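Local atomic coordinates of putative tetR family transcription regulator (Shewanella loihica, PDB entry 3PPB), a protein that probably binds DNA through a helix-turn-helix motif and regulates transcription, as members of the TetR family do. Residues E173-Q176 against E180-A183; H158-A163 against A186-A191; L94-A97 against K103-F106. All coordinates share one frame; numbering follows the deposited sequence.

The three contacts belong to the helical body that follows the predicted helix-turn-helix motif. Interactions 1 and 2 both use helix 178-192, with centres about 14 Å apart: interaction 1 closes the turn leading into this helix, and interaction 2 pairs it with helix 150-170. Both also reach the second subunit. Interaction 3 joins helices 82-99 and 101-110, its centre about 15 Å from that of interaction 2, and the two meet where Tyr161 OH approaches Gln104 OE1 at 2.7 Å, a probable hydrogen bond. Trp175 ties interactions 1 and 3 together, its CH2 packing 3.5 Å from Leu94 CB. Tetraethylene glycol lies on interaction 1 and 1,2-ethanediol on interaction 3.

Interaction 1 (E173-Q176 against E180-A183); sequences ERWQ and ERSA. With PG4 (tetraethylene glycol), chain L.
Arg181 crosses Trp175 at about a right angle, its CD lying over one face of the indole, 3.7 Å from the centroid of the six-membered ring of Trp175, in a CH-pi contact. The guanidinium does not lie flat on that ring; the two planes are 68° apart. A bend at chi3 (-57°) brings the end of the chain back to the loop, where Arg181 NH1 donates a hydrogen bond of 2.9 Å to Trp175 O, close to the guanidinium plane. Arginine suits this place because its methylene chain can pack on the indole face while its end holds a carbonyl. The contact closes the turn between the last two helices, 150-170 and 178-192, of the TetR-like fold. An alanine in place of Arg181 would probably leave the Trp175 carbonyl without this donor and the indole face without its methylene cover. Beside it, Arg174 CD packs 3.7 Å from Glu180 OE1. The charges are near but unbonded: Arg174 NE is 4.6 Å from Glu180 OE2, with no N-H pointing at it. The Tyr167 hydroxyl hydrogen-bonds to both Arg174 NH1 and Glu180 OE1. Tetraethylene glycol passes the Arg181 guanidinium, O2 over one face, and its O4 accepts from Arg181 NE at 3.2 Å.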
ATOM      1  N   GLU A 173       6.055  19.124   5.126  1.00 31.86           N
ATOM      2  CA  GLU A 173       7.204  20.032   5.168  1.00 33.09           C
ATOM      3  C   GLU A 173       8.445  19.387   4.501  1.00 35.50           C
ATOM      4  O   GLU A 173       9.281  20.096   3.946  1.00 34.98           O
ATOM      5  CB  GLU A 173       7.510  20.487   6.613  1.00 35.13           C
ATOM      6  CG  GLU A 173       8.268  19.487   7.491  1.00 39.43           C
ATOM      7  CD  GLU A 173       7.549  18.284   8.083  1.00 52.23           C
ATOM      8  OE1 GLU A 173       6.317  18.158   7.905  1.00 39.73           O
ATOM      9  OE2 GLU A 173       8.227  17.481   8.766  1.00 43.67           O
ATOM     10  N   ARG A 174       8.537  18.055   4.512  1.00 32.29           N
ATOM     11  CA  ARG A 174       9.682  17.346   3.929  1.00 30.49           C
ATOM     12  C   ARG A 174       9.624  17.338   2.411  1.00 34.11           C
ATOM     13  O   ARG A 174      10.669  17.258   1.774  1.00 33.76           O
ATOM     14  CB  ARG A 174       9.796  15.927   4.492  1.00 26.15           C
ATOM     15  CG  ARG A 174      10.049  15.990   5.988  1.00 34.54           C
ATOM     16  CD  ARG A 174      10.407  14.659   6.579  1.00 36.97           C
ATOM     17  NE  ARG A 174      10.192  14.671   8.024  1.00 41.54           N
ATOM     18  CZ  ARG A 174      10.486  13.672   8.840  1.00 52.80           C
ATOM     19  NH1 ARG A 174      11.030  12.557   8.366  1.00 52.52           N
ATOM     20  NH2 ARG A 174      10.252  13.781  10.140  1.00 38.03           N
ATOM     21  N   TRP A 175       8.420  17.485   1.820  1.00 30.60           N
ATOM     22  CA  TRP A 175       8.241  17.541   0.366  1.00 29.37           C
ATOM     23  C   TRP A 175       8.884  18.829  -0.180  1.00 32.90           C
ATOM     24  O   TRP A 175       9.266  18.881  -1.341  1.00 32.22           O
ATOM     25  CB  TRP A 175       6.731  17.442  -0.004  1.00 28.34           C
ATOM     26  CG  TRP A 175       6.421  17.713  -1.457  1.00 29.77           C
ATOM     27  CD1 TRP A 175       5.717  18.772  -1.955  1.00 33.89           C
ATOM     28  CD2 TRP A 175       6.849  16.937  -2.603  1.00 28.62           C
ATOM     29  NE1 TRP A 175       5.663  18.700  -3.335  1.00 33.11           N
ATOM     30  CE2 TRP A 175       6.374  17.599  -3.759  1.00 32.66           C
ATOM     31  CE3 TRP A 175       7.633  15.775  -2.764  1.00 28.96           C
ATOM     32  CZ2 TRP A 175       6.655  17.143  -5.054  1.00 31.16           C
ATOM     33  CZ3 TRP A 175       7.883  15.311  -4.046  1.00 29.68           C
ATOM     34  CH2 TRP A 175       7.388  15.985  -5.174  1.00 30.55           C
ATOM     35  N   GLN A 176       9.045  19.845   0.679  1.00 31.86           N
ATOM     36  CA  GLN A 176       9.682  21.130   0.334  1.00 33.41           C
ATOM     37  C   GLN A 176      11.201  21.050   0.434  1.00 38.94           C
ATOM     38  O   GLN A 176      11.880  22.014   0.083  1.00 41.03           O
ATOM     39  CB  GLN A 176       9.175  22.258   1.268  1.00 35.92           C
ATOM     40  CG  GLN A 176       7.664  22.534   1.194  1.00 39.88           C
ATOM     41  CD  GLN A 176       7.143  22.815  -0.201  1.00 56.59           C
ATOM     42  OE1 GLN A 176       7.745  23.559  -0.988  1.00 56.13           O
ATOM     43  NE2 GLN A 176       6.023  22.198  -0.547  1.00 46.09           N
ATOM     44  N   GLU A 180      15.176  15.370   0.827  1.00 26.34           N
ATOM     45  CA  GLU A 180      14.132  14.353   1.032  1.00 24.71           C
ATOM     46  C   GLU A 180      13.634  13.865  -0.312  1.00 29.08           C
ATOM     47  O   GLU A 180      13.503  12.673  -0.506  1.00 27.42           O
ATOM     48  CB  GLU A 180      12.960  14.906   1.858  1.00 25.84           C
ATOM     49  CG  GLU A 180      13.351  15.353   3.265  1.00 32.37           C
ATOM     50  CD  GLU A 180      13.356  14.277   4.339  1.00 30.66           C
ATOM     51  OE1 GLU A 180      12.761  13.198   4.116  1.00 28.76           O
ATOM     52  OE2 GLU A 180      13.954  14.514   5.411  1.00 31.49           O
ATOM     53  N   ARG A 181      13.374  14.786  -1.254  1.00 27.53           N
ATOM     54  CA  ARG A 181      12.908  14.437  -2.603  1.00 25.36           C
ATOM     55  C   ARG A 181      13.951  13.593  -3.339  1.00 28.16           C
ATOM     56  O   ARG A 181      13.598  12.557  -3.906  1.00 26.73           O
ATOM     57  CB  ARG A 181      12.593  15.710  -3.403  1.00 26.39           C
ATOM     58  CG  ARG A 181      11.432  16.500  -2.803  1.00 27.67           C
ATOM     59  CD  ARG A 181      10.750  17.398  -3.826  1.00 33.95           C
ATOM     60  NE  ARG A 181      11.680  18.330  -4.456  1.00 32.09           N
ATOM     61  CZ  ARG A 181      12.013  19.515  -3.966  1.00 45.02           C
ATOM     62  NH1 ARG A 181      11.478  19.944  -2.832  1.00 32.82           N
ATOM     63  NH2 ARG A 181      12.878  20.283  -4.608  1.00 41.44           N
ATOM     64  N   SER A 182      15.227  14.014  -3.302  1.00 23.77           N
ATOM     65  CA  SER A 182      16.306  13.283  -3.954  1.00 24.80           C
ATOM     66  C   SER A 182      16.438  11.883  -3.379  1.00 29.90           C
ATOM     67  O   SER A 182      16.607  10.941  -4.152  1.00 31.27           O
ATOM     68  CB  SER A 182      17.628  14.025  -3.815  1.00 24.76           C
ATOM     69  OG  SER A 182      17.540  15.200  -4.594  1.00 35.09           O
ATOM     70  N   ALA A 183      16.314  11.739  -2.039  1.00 25.43           N
ATOM     71  CA  ALA A 183      16.412  10.430  -1.378  1.00 23.68           C
ATOM     72  C   ALA A 183      15.296   9.518  -1.855  1.00 26.72           C
ATOM     73  O   ALA A 183      15.552   8.344  -2.112  1.00 26.81           O
ATOM     74  CB  ALA A 183      16.365  10.601   0.138  1.00 24.21           C
TER
HETATM   75  O1  PG4 L 218       8.601  20.911  -3.110  1.00 65.23           O
HETATM   76  C1  PG4 L 218       7.958  21.723  -4.111  1.00 60.68           C
HETATM   77  C2  PG4 L 218       7.745  20.820  -5.308  1.00 59.78           C
HETATM   78  O2  PG4 L 218       8.905  20.032  -5.522  1.00 57.32           O
HETATM   79  C3  PG4 L 218       9.162  20.094  -6.917  1.00 56.49           C
HETATM   80  C4  PG4 L 218       9.437  18.714  -7.457  1.00 56.05           C
HETATM   81  O3  PG4 L 218      10.825  18.470  -7.200  1.00 55.80           O
HETATM   82  C5  PG4 L 218      11.537  18.234  -8.425  1.00 56.15           C
HETATM   83  C6  PG4 L 218      12.873  17.491  -8.178  1.00 56.31           C
HETATM   84  O4  PG4 L 218      13.572  18.018  -7.052  1.00 56.71           O
HETATM   85  C7  PG4 L 218      14.088  16.922  -6.370  1.00 57.97           C
HETATM   86  C8  PG4 L 218      15.565  17.160  -6.304  1.00 59.16           C
HETATM   87  O5  PG4 L 218      15.724  18.249  -5.409  1.00 68.38           O

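Interaction 2 (H158-A163 against A186-A191); sequences HGQYLA and ALFWNA
Gln160 reaches from helix 150-170 to Leu187, Phe188 and Ala191 of helix 178-192, and carries this buried contact almost alone. The two helices form an antiparallel pair in the TetR-like fold, their local axes 10.3 Å apart at an angle of 169°; in this family the last two helices commonly build the dimer interface, and here both segments meet the second subunit. An axis separation this wide calls for a long side chain, and Gln160 runs extended, with CD anti to CA (chi2 -170°), so that its amide arrives at the facing backbone. Gln160 NE2 donates to Leu187 O at 3.1 Å, coming from above the carbonyl plane, 70° out of it, rather than on a lone pair. The same carbonyl already receives a weak helical bond from the N of Ala191, so the glutamine takes up a second approach. NE2 also bonds to Asn156 OD1 of the second subunit, and OE1 accepts from Asn156 ND2 of its own chain. With a donor at OE1 and acceptors at NE2, the amide should have little freedom to flip, and its buried polar atoms are satisfied. Ala191 suits its place by being small: its methyl lets the amide oxygen settle with Gln160 OE1 3.5 Å from Ala191 CB. Leu187 gives the glutamine little beyond its backbone, as its branch leads away. Phe188, with CG anti to its backbone N, sends its ring past the amide and onto Trp90, with which it stacks; Phe188 CD1 stays 4.0 Å from Gln160 OE1. A water beside the amide donates to Phe188 O at 2.9 Å.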
ATOM      1  N   HIS A 158       5.031   0.630  -7.973  1.00 25.93           N
ATOM      2  CA  HIS A 158       3.741   0.977  -7.380  1.00 25.66           C
ATOM      3  C   HIS A 158       3.839   1.048  -5.843  1.00 29.14           C
ATOM      4  O   HIS A 158       3.374   2.040  -5.261  1.00 28.80           O
ATOM      5  CB  HIS A 158       2.693  -0.040  -7.820  1.00 26.38           C
ATOM      6  CG  HIS A 158       1.272   0.329  -7.541  1.00 30.31           C
ATOM      7  ND1 HIS A 158       0.918   1.592  -7.132  1.00 32.67           N
ATOM      8  CD2 HIS A 158       0.151  -0.412  -7.685  1.00 32.47           C
ATOM      9  CE1 HIS A 158      -0.393   1.561  -6.984  1.00 32.33           C
ATOM     10  NE2 HIS A 158      -0.898   0.382  -7.326  1.00 32.69           N
ATOM     11  N   GLY A 159       4.469   0.045  -5.210  1.00 21.94           N
ATOM     12  CA  GLY A 159       4.651   0.035  -3.762  1.00 21.50           C
ATOM     13  C   GLY A 159       5.529   1.180  -3.269  1.00 26.73           C
ATOM     14  O   GLY A 159       5.257   1.775  -2.217  1.00 26.97           O
ATOM     15  N   GLN A 160       6.599   1.491  -4.014  1.00 22.77           N
ATOM     16  CA  GLN A 160       7.512   2.566  -3.632  1.00 21.73           C
ATOM     17  C   GLN A 160       6.846   3.908  -3.810  1.00 25.20           C
ATOM     18  O   GLN A 160       7.054   4.794  -2.986  1.00 23.65           O
ATOM     19  CB  GLN A 160       8.830   2.500  -4.400  1.00 22.27           C
ATOM     20  CG  GLN A 160       9.638   1.264  -4.000  1.00 19.39           C
ATOM     21  CD  GLN A 160      11.015   1.325  -4.549  1.00 27.48           C
ATOM     22  OE1 GLN A 160      11.235   1.092  -5.747  1.00 22.80           O
ATOM     23  NE2 GLN A 160      11.972   1.653  -3.694  1.00 23.44           N
ATOM     24  N   TYR A 161       6.013   4.057  -4.855  1.00 24.89           N
ATOM     25  CA  TYR A 161       5.240   5.298  -5.052  1.00 25.40           C
ATOM     26  C   TYR A 161       4.294   5.505  -3.854  1.00 27.58           C
ATOM     27  O   TYR A 161       4.211   6.601  -3.292  1.00 25.81           O
ATOM     28  CB  TYR A 161       4.449   5.242  -6.376  1.00 26.16           C
ATOM     29  CG  TYR A 161       3.396   6.322  -6.490  1.00 28.44           C
ATOM     30  CD1 TYR A 161       3.744   7.632  -6.824  1.00 31.46           C
ATOM     31  CD2 TYR A 161       2.058   6.054  -6.210  1.00 28.00           C
ATOM     32  CE1 TYR A 161       2.777   8.643  -6.900  1.00 31.82           C
ATOM     33  CE2 TYR A 161       1.091   7.066  -6.254  1.00 28.64           C
ATOM     34  CZ  TYR A 161       1.455   8.355  -6.618  1.00 32.85           C
ATOM     35  OH  TYR A 161       0.525   9.366  -6.681  1.00 35.37           O
ATOM     36  N   LEU A 162       3.578   4.448  -3.462  1.00 26.26           N
ATOM     37  CA  LEU A 162       2.627   4.557  -2.355  1.00 27.14           C
ATOM     38  C   LEU A 162       3.328   4.839  -1.043  1.00 32.27           C
ATOM     39  O   LEU A 162       2.797   5.577  -0.221  1.00 34.27           O
ATOM     40  CB  LEU A 162       1.741   3.307  -2.251  1.00 27.21           C
ATOM     41  CG  LEU A 162       0.733   3.103  -3.411  1.00 31.00           C
ATOM     42  CD1 LEU A 162       0.066   1.773  -3.285  1.00 30.91           C
ATOM     43  CD2 LEU A 162      -0.310   4.227  -3.457  1.00 27.45           C
ATOM     44  N   ALA A 163       4.537   4.293  -0.857  1.00 29.70           N
ATOM     45  CA  ALA A 163       5.329   4.527   0.353  1.00 27.84           C
ATOM     46  C   ALA A 163       5.806   5.984   0.401  1.00 29.51           C
ATOM     47  O   ALA A 163       5.702   6.614   1.443  1.00 28.43           O
ATOM     48  CB  ALA A 163       6.507   3.580   0.395  1.00 28.41           C
ATOM     49  N   ALA A 186      16.201   8.171  -5.237  1.00 25.55           N
ATOM     50  CA  ALA A 186      17.328   7.245  -5.070  1.00 25.41           C
ATOM     51  C   ALA A 186      16.830   5.855  -4.655  1.00 28.95           C
ATOM     52  O   ALA A 186      17.247   4.862  -5.259  1.00 29.43           O
ATOM     53  CB  ALA A 186      18.324   7.792  -4.054  1.00 25.72           C
ATOM     54  N   LEU A 187      15.866   5.786  -3.699  1.00 24.08           N
ATOM     55  CA  LEU A 187      15.293   4.503  -3.253  1.00 22.06           C
ATOM     56  C   LEU A 187      14.573   3.848  -4.414  1.00 24.68           C
ATOM     57  O   LEU A 187      14.725   2.659  -4.611  1.00 22.66           O
ATOM     58  CB  LEU A 187      14.342   4.671  -2.056  1.00 21.40           C
ATOM     59  CG  LEU A 187      15.015   4.957  -0.695  1.00 25.68           C
ATOM     60  CD1 LEU A 187      14.098   5.735   0.200  1.00 25.70           C
ATOM     61  CD2 LEU A 187      15.506   3.677   0.007  1.00 22.23           C
ATOM     62  N   PHE A 188      13.838   4.639  -5.215  1.00 23.65           N
ATOM     63  CA  PHE A 188      13.083   4.147  -6.373  1.00 23.94           C
ATOM     64  C   PHE A 188      14.022   3.583  -7.473  1.00 30.08           C
ATOM     65  O   PHE A 188      13.846   2.439  -7.895  1.00 29.47           O
ATOM     66  CB  PHE A 188      12.207   5.278  -6.927  1.00 25.17           C
ATOM     67  CG  PHE A 188      11.469   4.936  -8.197  1.00 27.63           C
ATOM     68  CD1 PHE A 188      10.368   4.087  -8.174  1.00 32.91           C
ATOM     69  CD2 PHE A 188      11.841   5.506  -9.411  1.00 29.95           C
ATOM     70  CE1 PHE A 188       9.661   3.803  -9.350  1.00 34.39           C
ATOM     71  CE2 PHE A 188      11.153   5.201 -10.587  1.00 33.20           C
ATOM     72  CZ  PHE A 188      10.070   4.351 -10.552  1.00 32.64           C
ATOM     73  N   TRP A 189      14.991   4.397  -7.943  1.00 26.86           N
ATOM     74  CA  TRP A 189      15.920   4.020  -8.992  1.00 26.84           C
ATOM     75  C   TRP A 189      16.820   2.853  -8.573  1.00 32.34           C
ATOM     76  O   TRP A 189      16.960   1.895  -9.342  1.00 32.81           O
ATOM     77  CB  TRP A 189      16.796   5.226  -9.412  1.00 25.52           C
ATOM     78  CG  TRP A 189      17.684   4.896 -10.583  1.00 26.20           C
ATOM     79  CD1 TRP A 189      19.027   4.645 -10.550  1.00 29.24           C
ATOM     80  CD2 TRP A 189      17.277   4.736 -11.958  1.00 25.76           C
ATOM     81  NE1 TRP A 189      19.484   4.349 -11.819  1.00 28.58           N
ATOM     82  CE2 TRP A 189      18.428   4.391 -12.700  1.00 29.59           C
ATOM     83  CE3 TRP A 189      16.041   4.852 -12.638  1.00 26.54           C
ATOM     84  CZ2 TRP A 189      18.390   4.166 -14.092  1.00 28.90           C
ATOM     85  CZ3 TRP A 189      16.011   4.643 -14.015  1.00 28.15           C
ATOM     86  CH2 TRP A 189      17.178   4.320 -14.728  1.00 29.24           C
ATOM     87  N   ASN A 190      17.427   2.925  -7.366  1.00 27.34           N
ATOM     88  CA  ASN A 190      18.381   1.911  -6.898  1.00 25.59           C
ATOM     89  C   ASN A 190      17.749   0.543  -6.686  1.00 27.29           C
ATOM     90  O   ASN A 190      18.459  -0.463  -6.778  1.00 26.27           O
ATOM     91  CB  ASN A 190      19.123   2.381  -5.659  1.00 27.67           C
ATOM     92  CG  ASN A 190      20.089   3.482  -5.993  1.00 38.09           C
ATOM     93  OD1 ASN A 190      20.389   3.742  -7.160  1.00 33.94           O
ATOM     94  ND2 ASN A 190      20.570   4.184  -4.989  1.00 25.97           N
ATOM     95  N   ALA A 191      16.431   0.478  -6.452  1.00 22.31           N
ATOM     96  CA  ALA A 191      15.776  -0.836  -6.352  1.00 22.25           C
ATOM     97  C   ALA A 191      15.894  -1.580  -7.672  1.00 25.82           C
ATOM     98  O   ALA A 191      16.157  -2.773  -7.667  1.00 26.41           O
ATOM     99  CB  ALA A 191      14.287  -0.677  -5.991  1.00 22.26           C
TER
HETATM  100  O   HOH W   1      11.335   1.007  -8.260  1.00 33.25           O

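Interaction 3 (L94-A97 against K103-F106); sequences LTWA and KQAF. With EDO (1,2-ethanediol), chain G.
Gln104 OE1 is held by the hydroxyl of Tyr161, which hydrogen-bonds to it, and is packed between Ala97 CB, 3.5 Å from Gln104 OE1, and the edge of Trp96, whose CZ3 is 3.7 Å from the same oxygen. The contact is the corner between consecutive helices 82-99 and 101-110 of the TetR-like fold. Its second helix also packs on helix 10-24, through Lys103, Ala105 and Phe106, and so joins the helical body to the probable DNA-binding part. Gln104 fits because its chain bends at chi2 (55°), which folds the amide back along Ala97 instead of letting it run straight out. The oxygen meets the indole near the ring plane, with amide and ring planes 85° apart; the slightly positive C-H rim of the tryptophan suits a carbonyl oxygen. Ala97, being small, leaves its CB beside that oxygen, and Gln104 CB packs 3.5 Å from Ala97 O. One residue earlier, Lys103 touches Trp96 only by its base: Lys103 CB is 3.6 Å from Trp96 CH2, and the two side chains cross at about a right angle. From there the lysine runs extended, carrying NZ away to a salt bridge with Glu67. Glu67 also hydrogen-bonds to the 1,2-ethanediol, probably from the crystallisation liquor, to whose O1 Trp96 NE1 donates a weak hydrogen bond of 3.2 Å.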
ATOM      1  N   LEU A  94       4.717  12.260  -7.865  1.00 27.06           N
ATOM      2  CA  LEU A  94       4.697  12.766  -6.489  1.00 26.64           C
ATOM      3  C   LEU A  94       4.059  14.150  -6.450  1.00 30.44           C
ATOM      4  O   LEU A  94       3.276  14.402  -5.541  1.00 30.50           O
ATOM      5  CB  LEU A  94       6.117  12.754  -5.878  1.00 26.22           C
ATOM      6  CG  LEU A  94       6.502  11.517  -5.010  1.00 30.47           C
ATOM      7  CD1 LEU A  94       6.226  10.203  -5.721  1.00 30.88           C
ATOM      8  CD2 LEU A  94       7.987  11.531  -4.656  1.00 29.19           C
ATOM      9  N   THR A  95       4.311  15.015  -7.475  1.00 27.03           N
ATOM     10  CA  THR A  95       3.701  16.347  -7.546  1.00 28.09           C
ATOM     11  C   THR A  95       2.192  16.193  -7.692  1.00 34.26           C
ATOM     12  O   THR A  95       1.435  16.893  -7.010  1.00 35.70           O
ATOM     13  CB  THR A  95       4.297  17.166  -8.695  1.00 33.37           C
ATOM     14  OG1 THR A  95       5.698  17.300  -8.466  1.00 35.29           O
ATOM     15  CG2 THR A  95       3.658  18.555  -8.850  1.00 30.54           C
ATOM     16  N   TRP A  96       1.758  15.243  -8.545  1.00 30.23           N
ATOM     17  CA  TRP A  96       0.334  14.976  -8.767  1.00 30.49           C
ATOM     18  C   TRP A  96      -0.324  14.558  -7.452  1.00 35.58           C
ATOM     19  O   TRP A  96      -1.399  15.061  -7.134  1.00 36.54           O
ATOM     20  CB  TRP A  96       0.140  13.912  -9.858  1.00 28.77           C
ATOM     21  CG  TRP A  96      -1.306  13.593 -10.127  1.00 30.63           C
ATOM     22  CD1 TRP A  96      -2.099  14.130 -11.101  1.00 34.53           C
ATOM     23  CD2 TRP A  96      -2.129  12.661  -9.404  1.00 30.28           C
ATOM     24  NE1 TRP A  96      -3.365  13.585 -11.039  1.00 34.57           N
ATOM     25  CE2 TRP A  96      -3.418  12.694  -9.991  1.00 35.16           C
ATOM     26  CE3 TRP A  96      -1.906  11.804  -8.312  1.00 30.99           C
ATOM     27  CZ2 TRP A  96      -4.464  11.875  -9.542  1.00 33.77           C
ATOM     28  CZ3 TRP A  96      -2.957  11.026  -7.845  1.00 32.52           C
ATOM     29  CH2 TRP A  96      -4.219  11.076  -8.451  1.00 33.71           C
ATOM     30  N   ALA A  97       0.340  13.663  -6.682  1.00 31.49           N
ATOM     31  CA  ALA A  97      -0.136  13.171  -5.380  1.00 30.58           C
ATOM     32  C   ALA A  97      -0.356  14.325  -4.373  1.00 34.64           C
ATOM     33  O   ALA A  97      -1.337  14.308  -3.646  1.00 35.73           O
ATOM     34  CB  ALA A  97       0.858  12.170  -4.811  1.00 29.87           C
ATOM     35  N   LYS A 103      -7.924  12.333  -4.553  1.00 32.56           N
ATOM     36  CA  LYS A 103      -7.637  11.264  -5.507  1.00 33.11           C
ATOM     37  C   LYS A 103      -6.438  10.426  -5.064  1.00 34.41           C
ATOM     38  O   LYS A 103      -6.441   9.206  -5.259  1.00 29.79           O
ATOM     39  CB  LYS A 103      -7.398  11.844  -6.902  1.00 36.91           C
ATOM     40  CG  LYS A 103      -8.679  12.298  -7.551  1.00 30.32           C
ATOM     41  CD  LYS A 103      -8.433  13.196  -8.752  1.00 31.55           C
ATOM     42  CE  LYS A 103      -9.772  13.710  -9.232  1.00 34.11           C
ATOM     43  NZ  LYS A 103      -9.608  14.696 -10.326  1.00 33.78           N
ATOM     44  N   GLN A 104      -5.443  11.069  -4.406  1.00 31.30           N
ATOM     45  CA  GLN A 104      -4.277  10.364  -3.884  1.00 28.76           C
ATOM     46  C   GLN A 104      -4.683   9.466  -2.687  1.00 33.90           C
ATOM     47  O   GLN A 104      -4.271   8.307  -2.632  1.00 31.29           O
ATOM     48  CB  GLN A 104      -3.147  11.337  -3.501  1.00 28.99           C
ATOM     49  CG  GLN A 104      -1.945  10.671  -2.825  1.00 32.03           C
ATOM     50  CD  GLN A 104      -1.341   9.536  -3.627  1.00 44.59           C
ATOM     51  OE1 GLN A 104      -1.407   9.500  -4.862  1.00 35.42           O
ATOM     52  NE2 GLN A 104      -0.709   8.596  -2.939  1.00 35.77           N
ATOM     53  N   ALA A 105      -5.522   9.985  -1.766  1.00 33.80           N
ATOM     54  CA  ALA A 105      -6.027   9.186  -0.635  1.00 34.12           C
ATOM     55  C   ALA A 105      -6.806   7.951  -1.168  1.00 38.13           C
ATOM     56  O   ALA A 105      -6.682   6.870  -0.607  1.00 39.36           O
ATOM     57  CB  ALA A 105      -6.922  10.040   0.252  1.00 35.52           C
ATOM     58  N   PHE A 106      -7.549   8.120  -2.293  1.00 33.72           N
ATOM     59  CA  PHE A 106      -8.293   7.076  -3.005  1.00 32.87           C
ATOM     60  C   PHE A 106      -7.315   6.002  -3.496  1.00 37.01           C
ATOM     61  O   PHE A 106      -7.616   4.820  -3.349  1.00 38.62           O
ATOM     62  CB  PHE A 106      -9.101   7.686  -4.183  1.00 34.55           C
ATOM     63  CG  PHE A 106      -9.785   6.671  -5.068  1.00 35.58           C
ATOM     64  CD1 PHE A 106     -11.034   6.162  -4.730  1.00 38.10           C
ATOM     65  CD2 PHE A 106      -9.171   6.205  -6.231  1.00 37.04           C
ATOM     66  CE1 PHE A 106     -11.658   5.201  -5.529  1.00 38.95           C
ATOM     67  CE2 PHE A 106      -9.796   5.242  -7.031  1.00 39.97           C
ATOM     68  CZ  PHE A 106     -11.047   4.764  -6.686  1.00 38.18           C
TER
HETATM   69  C1  EDO G 210      -5.710  15.721 -12.478  1.00 59.31           C
HETATM   70  O1  EDO G 210      -6.314  14.505 -12.012  1.00 60.35           O
HETATM   71  C2  EDO G 210      -4.826  15.404 -13.682  1.00 58.45           C
HETATM   72  O2  EDO G 210      -4.116  16.583 -14.089  1.00 66.14           O